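Local coordinates for protein endonuclease Bse634IR (Geobacillus stearothermophilus, PDB 3V21) that probably acts as a type II restriction endonuclease of the Cfr10I/Bse634I family, a metal-dependent enzyme that cuts DNA, at residues F27-E32 / D48-Y53. The protein carries 1 engineered substitution. Numbering follows the deposited sequence.
Sequences FNALIE and DKLENY
Y53 donates its phenolic hydroxyl to the carboxylate of E32, with OH modelled 2.4 Å from OE1; at 2.7 Å resolution that shortness carries no weight. OE1 lies at the edge of the Y53 ring, in its plane, while the carboxylate itself stands 83° to the ring, so the two groups meet almost perpendicularly. With CG anti to the backbone N (chi1 170°), the ring extends toward helix 26-34 and brings its hydroxyl to E32. On its way the ring passes A29, whose CA is 3.9 Å from CE2 at the ring edge. The apolar half of the contact is built by L50: its CD2 sits 3.9 Å from A29 CB, and its CD1 is 3.6 Å from L30 CD2. A29 and L50 also form the nearest backbone pair, with CA atoms 6.6 Å apart, while the axes of the two short helical segments pass at 10.2 Å with 109° between their directions. Outward from this, S8 hydrogen-bonds through OG to both E32 OE1 and Y53 OH, and the backbone N of N9 donates to E32 OE2, so the chain just ahead of strand 11-15 reaches both carboxylate oxygens. W78 of helix 68-93 packs on L30 and L50. The contact thus joins helices 26-34 and 43-60 away from the calcium site, although F27, on the same helix 26-34, packs on a DNA phosphate. With both carboxylate oxygens hydrogen-bonded, E32 is probably stabilised as an anion, its negative charge offset by hydrogen bonds from uncharged groups such as Y53 OH and the N9 amide.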
loop_
_atom_site.group_PDB
_atom_site.type_symbol
_atom_site.label_atom_id
_atom_site.label_comp_id
_atom_site.label_asym_id
_atom_site.label_seq_id
_atom_site.Cartn_x
_atom_site.Cartn_y
_atom_site.Cartn_z
ATOM N N PHE A 27 -39.387 16.638 -10.689
ATOM C CA PHE A 27 -39.043 17.865 -11.417
ATOM C C PHE A 27 -40.227 18.807 -11.597
ATOM O O PHE A 27 -40.078 20.022 -11.511
ATOM C CB PHE A 27 -38.453 17.515 -12.773
ATOM C CG PHE A 27 -37.183 16.743 -12.682
ATOM C CD1 PHE A 27 -36.085 17.281 -12.029
ATOM C CD2 PHE A 27 -37.091 15.458 -13.213
ATOM C CE1 PHE A 27 -34.908 16.549 -11.900
ATOM C CE2 PHE A 27 -35.918 14.713 -13.091
ATOM C CZ PHE A 27 -34.827 15.259 -12.433
ATOM N N ASN A 28 -41.402 18.240 -11.848
ATOM C CA ASN A 28 -42.608 19.033 -12.014
ATOM C C ASN A 28 -42.937 19.761 -10.718
ATOM O O ASN A 28 -43.381 20.897 -10.726
ATOM C CB ASN A 28 -43.767 18.131 -12.431
ATOM C CG ASN A 28 -43.621 17.622 -13.861
ATOM O OD1 ASN A 28 -42.703 18.015 -14.578
ATOM N ND2 ASN A 28 -44.534 16.757 -14.285
ATOM N N ALA A 29 -42.709 19.102 -9.596
ATOM C CA ALA A 29 -42.963 19.732 -8.324
ATOM C C ALA A 29 -41.996 20.899 -8.182
ATOM O O ALA A 29 -42.350 21.942 -7.657
ATOM C CB ALA A 29 -42.751 18.738 -7.208
ATOM N N LEU A 30 -40.769 20.715 -8.650
ATOM C CA LEU A 30 -39.754 21.763 -8.571
ATOM C C LEU A 30 -40.159 22.934 -9.445
ATOM O O LEU A 30 -40.315 24.049 -8.964
ATOM C CB LEU A 30 -38.392 21.240 -9.042
ATOM C CG LEU A 30 -37.578 20.325 -8.133
ATOM C CD1 LEU A 30 -36.322 19.866 -8.837
ATOM C CD2 LEU A 30 -37.216 21.077 -6.889
ATOM N N ILE A 31 -40.310 22.664 -10.738
ATOM C CA ILE A 31 -40.704 23.674 -11.705
ATOM C C ILE A 31 -41.955 24.394 -11.217
ATOM O O ILE A 31 -42.001 25.625 -11.193
ATOM C CB ILE A 31 -41.026 23.040 -13.060
ATOM C CG1 ILE A 31 -39.773 22.410 -13.655
ATOM C CG2 ILE A 31 -41.593 24.075 -13.993
ATOM C CD1 ILE A 31 -40.038 21.652 -14.959
ATOM N N GLU A 32 -42.963 23.626 -10.814
ATOM C CA GLU A 32 -44.222 24.196 -10.354
ATOM C C GLU A 32 -44.153 25.099 -9.128
ATOM O O GLU A 32 -45.043 25.906 -8.908
ATOM C CB GLU A 32 -45.251 23.078 -10.162
ATOM C CG GLU A 32 -45.645 22.442 -11.503
ATOM C CD GLU A 32 -46.711 21.366 -11.393
ATOM O OE1 GLU A 32 -47.301 21.213 -10.300
ATOM O OE2 GLU A 32 -46.965 20.682 -12.412
ATOM N N ASP A 48 -39.480 19.903 2.706
ATOM C CA ASP A 48 -40.777 19.605 3.296
ATOM C C ASP A 48 -41.829 20.358 2.497
ATOM O O ASP A 48 -42.918 19.853 2.244
ATOM C CB ASP A 48 -40.816 20.049 4.756
ATOM C CG ASP A 48 -39.749 19.376 5.596
ATOM O OD1 ASP A 48 -39.291 18.270 5.207
ATOM O OD2 ASP A 48 -39.383 19.952 6.650
ATOM N N LYS A 49 -41.481 21.575 2.098
ATOM C CA LYS A 49 -42.367 22.412 1.303
ATOM C C LYS A 49 -42.730 21.632 0.039
ATOM O O LYS A 49 -43.901 21.523 -0.331
ATOM C CB LYS A 49 -41.646 23.711 0.922
ATOM C CG LYS A 49 -42.512 24.979 0.879
ATOM C CD LYS A 49 -41.638 26.214 0.626
ATOM C CE LYS A 49 -42.372 27.539 0.806
ATOM N NZ LYS A 49 -41.447 28.690 0.556
ATOM N N LEU A 50 -41.709 21.091 -0.618
ATOM C CA LEU A 50 -41.908 20.312 -1.838
ATOM C C LEU A 50 -42.686 19.035 -1.554
ATOM O O LEU A 50 -43.493 18.593 -2.364
ATOM C CB LEU A 50 -40.553 19.953 -2.458
ATOM C CG LEU A 50 -39.908 20.967 -3.405
ATOM C CD1 LEU A 50 -38.404 20.748 -3.465
ATOM C CD2 LEU A 50 -40.548 20.834 -4.788
ATOM N N GLU A 51 -42.444 18.448 -0.392
ATOM C CA GLU A 51 -43.109 17.212 -0.049
ATOM C C GLU A 51 -44.574 17.410 0.284
ATOM O O GLU A 51 -45.429 16.650 -0.174
ATOM C CB GLU A 51 -42.408 16.536 1.120
ATOM C CG GLU A 51 -42.827 15.095 1.252
ATOM C CD GLU A 51 -42.050 14.364 2.299
ATOM O OE1 GLU A 51 -40.811 14.522 2.334
ATOM O OE2 GLU A 51 -42.686 13.626 3.077
ATOM N N ASN A 52 -44.865 18.422 1.096
ATOM C CA ASN A 52 -46.240 18.706 1.466
ATOM C C ASN A 52 -46.980 19.129 0.214
ATOM O O ASN A 52 -48.151 18.806 0.048
ATOM C CB ASN A 52 -46.299 19.810 2.507
ATOM C CG ASN A 52 -45.619 19.421 3.794
ATOM O OD1 ASN A 52 -45.833 18.322 4.308
ATOM N ND2 ASN A 52 -44.798 20.321 4.331
ATOM N N TYR A 53 -46.290 19.839 -0.675
ATOM C CA TYR A 53 -46.906 20.273 -1.916
ATOM C C TYR A 53 -47.383 19.043 -2.671
ATOM O O TYR A 53 -48.528 18.982 -3.120
ATOM C CB TYR A 53 -45.910 21.065 -2.774
ATOM C CG TYR A 53 -46.404 21.349 -4.188
ATOM C CD1 TYR A 53 -47.502 22.178 -4.412
ATOM C CD2 TYR A 53 -45.796 20.755 -5.298
ATOM C CE1 TYR A 53 -47.987 22.406 -5.705
ATOM C CE2 TYR A 53 -46.272 20.975 -6.590
ATOM C CZ TYR A 53 -47.370 21.804 -6.785
ATOM O OH TYR A 53 -47.846 22.035 -8.059
#